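Local coordinates for protein 6-O-methylguanine DNA methyltransferase (Enterococcus faecalis, PDB 2B6C) that probably takes part in the repair of alkylated DNA, though its activity has not been established, at residues 58-63 / 92-97; 123-128 / 149-154; 181-186 / 196-201. One frame throughout, in Å; residues are numbered along the deposited sequence. Where two conformers were deposited one is given.

Contact 1 of 3, residues 58-63 / 92-97. With SO4 (sulfate ion), chain I.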
loop_
_atom_site.group_PDB
_atom_site.type_symbol
_atom_site.label_atom_id
_atom_site.label_comp_id
_atom_site.label_asym_id
_atom_site.label_seq_id
_atom_site.Cartn_x
_atom_site.Cartn_y
_atom_site.Cartn_z
ATOM N N GLN B 58 -5.672 7.019 -18.768
ATOM C CA GLN B 58 -6.723 7.780 -19.413
ATOM C C GLN B 58 -7.600 8.534 -18.435
ATOM O O GLN B 58 -8.080 9.616 -18.740
ATOM C CB GLN B 58 -7.588 6.864 -20.280
ATOM C CG GLN B 58 -6.942 6.500 -21.622
ATOM C CD GLN B 58 -7.698 5.369 -22.318
ATOM O OE1 GLN B 58 -8.461 4.613 -21.682
ATOM N NE2 GLN B 58 -7.491 5.241 -23.616
ATOM N N GLU B 59 -7.859 7.933 -17.285
ATOM C CA GLU B 59 -8.679 8.560 -16.249
ATOM C C GLU B 59 -7.900 9.701 -15.599
ATOM O O GLU B 59 -8.435 10.773 -15.346
ATOM C CB GLU B 59 -9.107 7.524 -15.202
ATOM C CG GLU B 59 -10.099 6.494 -15.723
ATOM C CD GLU B 59 -11.561 6.935 -15.556
ATOM O OE1 GLU B 59 -11.831 7.941 -14.871
ATOM O OE2 GLU B 59 -12.450 6.247 -16.089
ATOM N N ILE B 60 -6.616 9.478 -15.343
ATOM C CA ILE B 60 -5.792 10.539 -14.773
ATOM C C ILE B 60 -5.818 11.734 -15.728
ATOM O O ILE B 60 -6.033 12.868 -15.316
ATOM C CB ILE B 60 -4.347 10.077 -14.493
ATOM C CG1 ILE B 60 -4.342 9.117 -13.304
ATOM C CG2 ILE B 60 -3.424 11.280 -14.223
ATOM C CD1 ILE B 60 -3.038 8.401 -13.077
ATOM N N GLU B 61 -5.600 11.460 -17.013
ATOM C CA GLU B 61 -5.628 12.495 -18.010
ATOM C C GLU B 61 -7.005 13.196 -18.086
ATOM O O GLU B 61 -7.055 14.419 -18.094
ATOM C CB GLU B 61 -5.153 11.942 -19.369
ATOM C CG GLU B 61 -5.396 12.873 -20.566
ATOM C CD GLU B 61 -4.505 14.144 -20.578
ATOM O OE1 GLU B 61 -3.502 14.258 -19.813
ATOM O OE2 GLU B 61 -4.801 15.041 -21.396
ATOM N N ALA B 62 -8.099 12.441 -18.169
ATOM C CA ALA B 62 -9.442 13.069 -18.174
ATOM C C ALA B 62 -9.748 13.955 -16.955
ATOM O O ALA B 62 -10.231 15.072 -17.132
ATOM C CB ALA B 62 -10.554 12.037 -18.404
ATOM N N TYR B 63 -9.426 13.509 -15.732
ATOM C CA TYR B 63 -9.614 14.370 -14.544
ATOM C C TYR B 63 -8.723 15.624 -14.580
ATOM O O TYR B 63 -9.141 16.709 -14.167
ATOM C CB TYR B 63 -9.400 13.593 -13.240
ATOM C CG TYR B 63 -10.590 12.719 -12.873
ATOM C CD1 TYR B 63 -11.734 13.273 -12.305
ATOM C CD2 TYR B 63 -10.565 11.348 -13.096
ATOM C CE1 TYR B 63 -12.835 12.486 -12.003
ATOM C CE2 TYR B 63 -11.636 10.556 -12.803
ATOM C CZ TYR B 63 -12.783 11.123 -12.251
ATOM O OH TYR B 63 -13.862 10.329 -11.941
ATOM N N VAL B 92 8.395 8.645 -15.787
ATOM C CA VAL B 92 9.016 9.684 -16.621
ATOM C C VAL B 92 7.942 10.424 -17.426
ATOM O O VAL B 92 8.057 11.616 -17.618
ATOM C CB VAL B 92 10.120 9.096 -17.543
ATOM C CG1 VAL B 92 10.688 10.143 -18.514
ATOM C CG2 VAL B 92 11.252 8.510 -16.703
ATOM N N ALA B 93 6.887 9.725 -17.871
ATOM C CA ALA B 93 5.840 10.346 -18.707
ATOM C C ALA B 93 4.970 11.285 -17.869
ATOM O O ALA B 93 4.462 12.300 -18.379
ATOM C CB ALA B 93 4.977 9.278 -19.445
ATOM N N PHE B 94 4.844 11.004 -16.572
ATOM C CA PHE B 94 4.104 11.936 -15.694
ATOM C C PHE B 94 4.758 13.335 -15.554
ATOM O O PHE B 94 4.092 14.279 -15.162
ATOM C CB PHE B 94 3.891 11.373 -14.292
ATOM C CG PHE B 94 2.747 10.392 -14.167
ATOM C CD1 PHE B 94 1.420 10.827 -14.192
ATOM C CD2 PHE B 94 3.004 9.030 -13.961
ATOM C CE1 PHE B 94 0.369 9.918 -14.015
ATOM C CE2 PHE B 94 1.960 8.113 -13.800
ATOM C CZ PHE B 94 0.640 8.569 -13.823
ATOM N N LYS B 95 6.048 13.459 -15.863
ATOM C CA LYS B 95 6.715 14.762 -15.780
ATOM C C LYS B 95 6.035 15.797 -16.691
ATOM O O LYS B 95 6.030 16.983 -16.369
ATOM C CB LYS B 95 8.244 14.665 -16.050
ATOM C CG LYS B 95 8.880 16.046 -16.384
ATOM C CD LYS B 95 10.389 16.115 -16.266
ATOM C CE LYS B 95 10.896 17.508 -16.708
ATOM N NZ LYS B 95 10.567 17.755 -18.153
ATOM N N ALA B 96 5.430 15.338 -17.795
ATOM C CA ALA B 96 4.679 16.212 -18.683
ATOM C C ALA B 96 3.574 17.012 -17.972
ATOM O O ALA B 96 3.186 18.078 -18.453
ATOM C CB ALA B 96 4.104 15.439 -19.926
ATOM N N TYR B 97 3.062 16.508 -16.854
ATOM C CA TYR B 97 1.989 17.187 -16.119
ATOM C C TYR B 97 2.472 18.313 -15.204
ATOM O O TYR B 97 1.701 19.217 -14.891
ATOM C CB TYR B 97 1.201 16.216 -15.246
ATOM C CG TYR B 97 0.260 15.289 -15.969
ATOM C CD1 TYR B 97 -0.940 15.751 -16.490
ATOM C CD2 TYR B 97 0.562 13.925 -16.094
ATOM C CE1 TYR B 97 -1.826 14.880 -17.149
ATOM C CE2 TYR B 97 -0.305 13.041 -16.752
ATOM C CZ TYR B 97 -1.499 13.526 -17.278
ATOM O OH TYR B 97 -2.376 12.648 -17.925
HETATM S S SO4 I . 11.683 21.662 -19.075
HETATM O O1 SO4 I . 10.743 21.512 -20.186
HETATM O O2 SO4 I . 13.039 21.991 -19.568
HETATM O O3 SO4 I . 11.809 20.359 -18.397
HETATM O O4 SO4 I . 11.186 22.708 -18.159
#

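Contact 2 of 3, residues 123-128 / 149-154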
loop_
_atom_site.group_PDB
_atom_site.type_symbol
_atom_site.label_atom_id
_atom_site.label_comp_id
_atom_site.label_asym_id
_atom_site.label_seq_id
_atom_site.Cartn_x
_atom_site.Cartn_y
_atom_site.Cartn_z
ATOM N N THR B 123 17.118 3.362 -5.865
ATOM C CA THR B 123 18.153 3.302 -6.883
ATOM C C THR B 123 17.854 4.201 -8.100
ATOM O O THR B 123 18.791 4.577 -8.820
ATOM C CB THR B 123 18.449 1.838 -7.342
ATOM O OG1 THR B 123 17.277 1.264 -7.949
ATOM C CG2 THR B 123 18.892 0.976 -6.138
ATOM N N GLU B 124 16.577 4.544 -8.315
ATOM C CA GLU B 124 16.193 5.467 -9.401
ATOM C C GLU B 124 16.151 6.939 -9.007
ATOM O O GLU B 124 15.710 7.768 -9.801
ATOM C CB GLU B 124 14.836 5.098 -9.997
ATOM C CG GLU B 124 14.766 3.714 -10.601
ATOM C CD GLU B 124 15.632 3.537 -11.820
ATOM O OE1 GLU B 124 15.740 2.384 -12.248
ATOM O OE2 GLU B 124 16.189 4.526 -12.365
ATOM N N LEU B 125 16.538 7.259 -7.777
ATOM C CA LEU B 125 16.557 8.648 -7.296
ATOM C C LEU B 125 17.369 9.550 -8.244
ATOM O O LEU B 125 16.864 10.597 -8.688
ATOM C CB LEU B 125 17.085 8.751 -5.852
ATOM C CG LEU B 125 17.146 10.106 -5.109
ATOM C CD1 LEU B 125 17.283 9.876 -3.617
ATOM C CD2 LEU B 125 18.255 11.036 -5.577
ATOM N N PRO B 126 18.631 9.159 -8.565
ATOM C CA PRO B 126 19.368 9.997 -9.533
ATOM C C PRO B 126 18.695 10.200 -10.891
ATOM O O PRO B 126 18.779 11.295 -11.467
ATOM C CB PRO B 126 20.705 9.223 -9.703
ATOM C CG PRO B 126 20.875 8.577 -8.369
ATOM C CD PRO B 126 19.498 8.055 -8.094
ATOM N N THR B 127 18.025 9.168 -11.383
ATOM C CA THR B 127 17.314 9.219 -12.652
ATOM C C THR B 127 16.122 10.189 -12.613
ATOM O O THR B 127 15.953 11.005 -13.518
ATOM C CB THR B 127 16.829 7.806 -13.044
ATOM O OG1 THR B 127 17.954 6.905 -13.034
ATOM C CG2 THR B 127 16.224 7.802 -14.427
ATOM N N ILE B 128 15.306 10.104 -11.563
ATOM C CA ILE B 128 14.177 11.007 -11.402
ATOM C C ILE B 128 14.640 12.441 -11.123
ATOM O O ILE B 128 14.161 13.385 -11.732
ATOM C CB ILE B 128 13.192 10.535 -10.325
ATOM C CG1 ILE B 128 12.667 9.114 -10.654
ATOM C CG2 ILE B 128 12.036 11.568 -10.173
ATOM C CD1 ILE B 128 12.173 8.887 -12.132
ATOM N N LEU B 149 12.383 15.796 0.242
ATOM C CA LEU B 149 11.891 16.376 1.513
ATOM C C LEU B 149 11.533 15.327 2.534
ATOM O O LEU B 149 11.651 15.555 3.738
ATOM C CB LEU B 149 10.645 17.244 1.294
ATOM C CG LEU B 149 10.811 18.585 0.584
ATOM C CD1 LEU B 149 9.497 19.396 0.568
ATOM C CD2 LEU B 149 11.924 19.398 1.185
HETATM N N MSE B 150 11.050 14.184 2.052
HETATM C CA MSE B 150 10.649 13.126 2.955
HETATM C C MSE B 150 11.666 11.987 3.025
HETATM O O MSE B 150 11.380 10.982 3.629
HETATM C CB MSE B 150 9.244 12.603 2.586
HETATM C CG MSE B 150 8.144 13.693 2.657
HETATM SE SE MSE B 150 8.079 14.574 4.401
HETATM C CE MSE B 150 7.997 16.375 3.876
ATOM N N LEU B 151 12.843 12.141 2.419
ATOM C CA LEU B 151 13.799 11.023 2.349
ATOM C C LEU B 151 14.714 10.823 3.568
ATOM O O LEU B 151 15.324 9.741 3.734
ATOM C CB LEU B 151 14.638 11.093 1.065
ATOM C CG LEU B 151 13.802 10.794 -0.183
ATOM C CD1 LEU B 151 14.645 10.802 -1.446
ATOM C CD2 LEU B 151 13.008 9.491 -0.036
ATOM N N LYS B 152 14.816 11.860 4.403
ATOM C CA LYS B 152 15.597 11.791 5.640
ATOM C C LYS B 152 17.026 11.313 5.406
ATOM O O LYS B 152 17.776 11.961 4.682
ATOM C CB LYS B 152 14.876 10.938 6.686
ATOM C CG LYS B 152 13.521 11.507 7.066
ATOM C CD LYS B 152 12.806 10.587 7.968
ATOM C CE LYS B 152 11.426 11.130 8.300
ATOM N NZ LYS B 152 10.594 10.038 8.913
ATOM N N GLU B 153 17.386 10.173 5.998
ATOM C CA GLU B 153 18.757 9.670 5.922
ATOM C C GLU B 153 19.061 9.083 4.524
ATOM O O GLU B 153 20.219 8.892 4.163
ATOM C CB GLU B 153 19.015 8.663 7.059
ATOM C CG GLU B 153 18.834 9.229 8.501
ATOM C CD GLU B 153 17.410 9.081 9.088
ATOM O OE1 GLU B 153 17.178 9.535 10.228
ATOM O OE2 GLU B 153 16.524 8.503 8.433
ATOM N N LYS B 154 18.008 8.834 3.736
ATOM C CA LYS B 154 18.134 8.331 2.354
ATOM C C LYS B 154 18.407 9.461 1.340
ATOM O O LYS B 154 18.610 9.207 0.158
ATOM C CB LYS B 154 16.877 7.527 1.940
ATOM C CG LYS B 154 16.605 6.238 2.772
ATOM C CD LYS B 154 15.120 5.788 2.619
ATOM C CE LYS B 154 14.667 4.737 3.673
ATOM N NZ LYS B 154 14.644 3.289 3.206
#

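Contact 3 of 3, residues 181-186 / 196-201. With SO4 (sulfate ion), chain J.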
loop_
_atom_site.group_PDB
_atom_site.type_symbol
_atom_site.label_atom_id
_atom_site.label_comp_id
_atom_site.label_asym_id
_atom_site.label_seq_id
_atom_site.Cartn_x
_atom_site.Cartn_y
_atom_site.Cartn_z
ATOM N N TRP B 181 12.920 25.297 2.286
ATOM C CA TRP B 181 12.272 24.045 2.682
ATOM C C TRP B 181 13.192 22.820 2.577
ATOM O O TRP B 181 13.142 21.927 3.427
ATOM C CB TRP B 181 11.081 23.777 1.774
ATOM C CG TRP B 181 9.731 24.346 2.233
ATOM C CD1 TRP B 181 9.472 25.205 3.299
ATOM C CD2 TRP B 181 8.461 24.101 1.597
ATOM N NE1 TRP B 181 8.101 25.470 3.376
ATOM C CE2 TRP B 181 7.466 24.826 2.336
ATOM C CE3 TRP B 181 8.068 23.340 0.466
ATOM C CZ2 TRP B 181 6.085 24.803 1.979
ATOM C CZ3 TRP B 181 6.704 23.328 0.099
ATOM C CH2 TRP B 181 5.727 24.051 0.866
ATOM N N SER B 182 13.990 22.744 1.515
ATOM C CA SER B 182 14.842 21.562 1.318
ATOM C C SER B 182 15.895 21.520 2.435
ATOM O O SER B 182 16.236 20.441 2.922
ATOM C CB SER B 182 15.482 21.531 -0.065
ATOM O OG SER B 182 16.621 22.375 -0.096
ATOM N N LEU B 183 16.339 22.701 2.876
ATOM C CA LEU B 183 17.339 22.810 3.947
ATOM C C LEU B 183 16.724 22.584 5.317
ATOM O O LEU B 183 17.270 21.821 6.120
ATOM C CB LEU B 183 18.101 24.134 3.867
ATOM C CG LEU B 183 18.984 24.212 2.620
ATOM C CD1 LEU B 183 19.435 25.647 2.371
ATOM C CD2 LEU B 183 20.154 23.215 2.657
ATOM N N ARG B 184 15.570 23.209 5.550
ATOM C CA ARG B 184 14.773 22.987 6.749
ATOM C C ARG B 184 14.499 21.504 7.024
ATOM O O ARG B 184 14.787 21.023 8.121
ATOM C CB ARG B 184 13.460 23.761 6.656
ATOM C CG ARG B 184 12.586 23.751 7.874
ATOM C CD ARG B 184 11.384 24.524 7.472
ATOM N NE ARG B 184 10.507 24.895 8.556
ATOM C CZ ARG B 184 10.276 26.138 8.977
ATOM N NH1 ARG B 184 10.924 27.185 8.479
ATOM N NH2 ARG B 184 9.410 26.325 9.950
ATOM N N GLN B 185 13.974 20.789 6.030
ATOM C CA GLN B 185 13.664 19.357 6.178
ATOM C C GLN B 185 14.900 18.511 6.405
ATOM O O GLN B 185 14.920 17.627 7.296
ATOM C CB GLN B 185 12.945 18.824 4.925
ATOM C CG GLN B 185 11.450 19.170 4.858
ATOM C CD GLN B 185 10.699 18.640 6.073
ATOM O OE1 GLN B 185 10.225 19.413 6.897
ATOM N NE2 GLN B 185 10.571 17.310 6.168
ATOM N N TYR B 186 15.918 18.733 5.571
ATOM C CA TYR B 186 17.127 17.944 5.709
ATOM C C TYR B 186 17.869 18.204 7.038
ATOM O O TYR B 186 18.484 17.274 7.597
ATOM C CB TYR B 186 18.037 18.066 4.488
ATOM C CG TYR B 186 19.144 17.048 4.500
ATOM C CD1 TYR B 186 18.864 15.690 4.768
ATOM C CD2 TYR B 186 20.473 17.428 4.249
ATOM C CE1 TYR B 186 19.879 14.740 4.803
ATOM C CE2 TYR B 186 21.513 16.470 4.282
ATOM C CZ TYR B 186 21.197 15.133 4.553
ATOM O OH TYR B 186 22.199 14.196 4.587
ATOM N N GLU B 196 27.036 23.525 7.361
ATOM C CA GLU B 196 28.195 23.671 6.459
ATOM C C GLU B 196 27.807 24.281 5.123
ATOM O O GLU B 196 28.388 25.293 4.727
ATOM C CB GLU B 196 28.928 22.354 6.270
ATOM C CG GLU B 196 29.626 21.914 7.507
ATOM C CD GLU B 196 30.230 20.532 7.397
ATOM O OE1 GLU B 196 29.703 19.650 6.679
ATOM O OE2 GLU B 196 31.250 20.332 8.055
ATOM N N LEU B 197 26.793 23.708 4.460
ATOM C CA LEU B 197 26.318 24.231 3.197
ATOM C C LEU B 197 25.938 25.715 3.289
ATOM O O LEU B 197 26.354 26.520 2.461
ATOM C CB LEU B 197 25.142 23.389 2.699
ATOM C CG LEU B 197 24.678 23.575 1.255
ATOM C CD1 LEU B 197 23.792 24.817 1.128
ATOM C CD2 LEU B 197 25.855 23.604 0.293
HETATM N N MSE B 198 25.169 26.071 4.314
HETATM C CA MSE B 198 24.669 27.449 4.477
HETATM C C MSE B 198 25.750 28.471 4.788
HETATM O O MSE B 198 25.536 29.671 4.603
HETATM C CB MSE B 198 23.559 27.505 5.517
HETATM C CG MSE B 198 22.339 26.679 5.086
HETATM SE SE MSE B 198 20.832 26.882 6.324
HETATM C CE MSE B 198 20.180 28.587 5.699
ATOM N N LYS B 199 26.904 27.990 5.244
ATOM C CA LYS B 199 28.042 28.843 5.501
ATOM C C LYS B 199 28.954 28.885 4.275
ATOM O O LYS B 199 29.658 29.864 4.080
ATOM C CB LYS B 199 28.798 28.411 6.758
ATOM C CG LYS B 199 27.950 28.409 8.028
ATOM C CD LYS B 199 28.289 29.549 8.969
ATOM C CE LYS B 199 27.255 30.649 8.984
ATOM N NZ LYS B 199 25.969 30.266 9.671
ATOM N N GLU B 200 28.884 27.848 3.438
ATOM C CA GLU B 200 29.632 27.760 2.182
ATOM C C GLU B 200 29.009 28.653 1.114
ATOM O O GLU B 200 29.714 29.369 0.394
ATOM C CB GLU B 200 29.643 26.321 1.656
ATOM C CG GLU B 200 30.587 26.075 0.496
ATOM C CD GLU B 200 30.609 24.620 0.054
ATOM O OE1 GLU B 200 30.331 23.730 0.906
ATOM O OE2 GLU B 200 30.895 24.359 -1.149
ATOM N N LEU B 201 27.691 28.593 1.008
ATOM C CA LEU B 201 26.960 29.318 -0.012
ATOM C C LEU B 201 26.367 30.593 0.563
ATOM O O LEU B 201 25.977 30.633 1.748
ATOM C CB LEU B 201 25.830 28.439 -0.584
ATOM C CG LEU B 201 26.202 27.050 -1.150
ATOM C CD1 LEU B 201 24.963 26.352 -1.802
ATOM C CD2 LEU B 201 27.385 27.146 -2.141
HETATM S S SO4 J . 7.829 22.603 9.702
HETATM O O1 SO4 J . 6.823 22.662 10.748
HETATM O O2 SO4 J . 7.889 23.891 9.013
HETATM O O3 SO4 J . 7.417 21.578 8.747
HETATM O O4 SO4 J . 9.147 22.304 10.251
#

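Contact 1 of 3, residues 58-63 / 92-97
Helix 53-65 of an all-helical array meets helix 88-94 and the 3-10 segment 95-97 through Ile60, Glu61, Phe94 and Tyr97. The apolar part is small. Ile60 CD1 comes to the edge of the Phe94 ring, in its plane, and lies 3.8 Å from Phe94 CZ. Ile60 runs roughly perpendicular to Phe94. Its CG2, anti to the backbone N, is the branch turned to Tyr97 OH, 4.1 Å away. As in AlkD-like proteins, the helices probably form a HEAT-like array. Here helix 53-65 packs beside helix 88-94; helix 69-81, between them in sequence, touches Ile60 through Leu78. The polar part is one bond. Tyr97 OH donates to Glu61 OE1 at 2.7 Å, on the anti lone pair, away from OE2. The Glu61 chain starts anti to its N (chi1 169°) and bends at chi2, which carries the carboxylate to the phenol. Carboxylate and ring planes are 38° apart. Tyr64 and Trp110 also meet the Tyr97 ring, and OE2 has a weak bond from Gln65. Away from Ile60 and Glu61, Lys95 NZ donates to O3 of a sulfate at 2.9 Å. Asn137, Glu136 and Asn140 bind the same ion.

Contact 2 of 3, residues 123-128 / 149-154
Leu125 and Leu151 meet end to end and carry most of this small buried contact. Each side chain reaches toward the other, and Leu125 CD1 lies 3.5 Å from Leu151 CD1. The closeness is doubtful, because Leu125 was deposited in two conformers. In the given conformer CG of Leu125 stands opposite the backbone N (chi1 -178°), and the branch extends from the first turn of helix 125-132 toward the loop. Its chi2 is also near trans, an unusual pairing for leucine. Leu151 has a common leucine shape: its CG lies beside its own N and opposite the carbonyl carbon (chi1 -70°). The methyl ends meet. The only other approach across the contact is from the same Leu125 CD1 to Lys154 O, a loose 4.1 Å. The end of the Lys154 side chain leads away from Leu125; it too has two conformers. Val118 of helix 104-120 and Gln148 also touch Leu125. Leu151 and Lys154 are brought side by side by a tight turn. Lys154 N donates to Leu151 O at 2.8 Å, and Lys152 has a positive phi of 53°. This geometry is that of a type II' beta turn, here in the loop between helices 138-146 and 157-166 of a HEAT-like array.

Contact 3 of 3, residues 181-186 / 196-201
Leu183 faces Leu197 and Met198 where helix 173-186 packs against helix 191-200. This apolar part is the closed side of the contact. Leu183 CD1 lies 4.1 Å from Met198 CG, and the two side chains lie alongside, pointing opposite ways. Met198 is modelled as selenomethionine. The second methyl, Leu183 CD2, is 4.3 Å from Leu197 CD1, although Leu197 has two conformers. Ile164 of helix 157-166 and Leu203 also touch Leu183, and the residue is buried. The partly exposed side differs. Arg184 points away from helix 191-200, with CG anti to its backbone N (chi1 -174°) and the chain extended to NE. There it meets a sulfate. Arg184 NE is 2.8 Å from sulfate O2, a weak bond bent to 124°. A second bond from NE, to sulfate O4 at 3.4 Å, is also weak: nearly straight (173°) but long. O4 lies in the guanidinium plane. Tyr214 OH also binds the ion, and Glu210 forms a salt bridge with Arg184 NH1. Between these two segments the contact is apolar, so it rests on dispersion and burial. The sulfate probably came from the crystallisation liquor, yet its place suggests that the Arg184 side can accept an anion.

In the fold
From the N terminus, contact 1 comes first. It closes a loop from helix 53-65 to helix 88-94 that holds helix 69-81. Contact 2 ties the start of helix 125-132 to the loop after helix 138-146, enclosing the second half of the former helix and all of the latter. Contact 3 closes the shortest loop, between helices 173-186 and 191-200. The three run in series, and none nests in or crosses another. Contacts 1 and 2 do not touch; their nearest atoms are about 5 Å apart. Contacts 2 and 3 do: Gln185 NE2 probably donates to Leu149 O, and the backbone oxygen of Lys152 packs on the Tyr186 ring. Contacts 1 and 3 lie on opposite sides of the chain's centre.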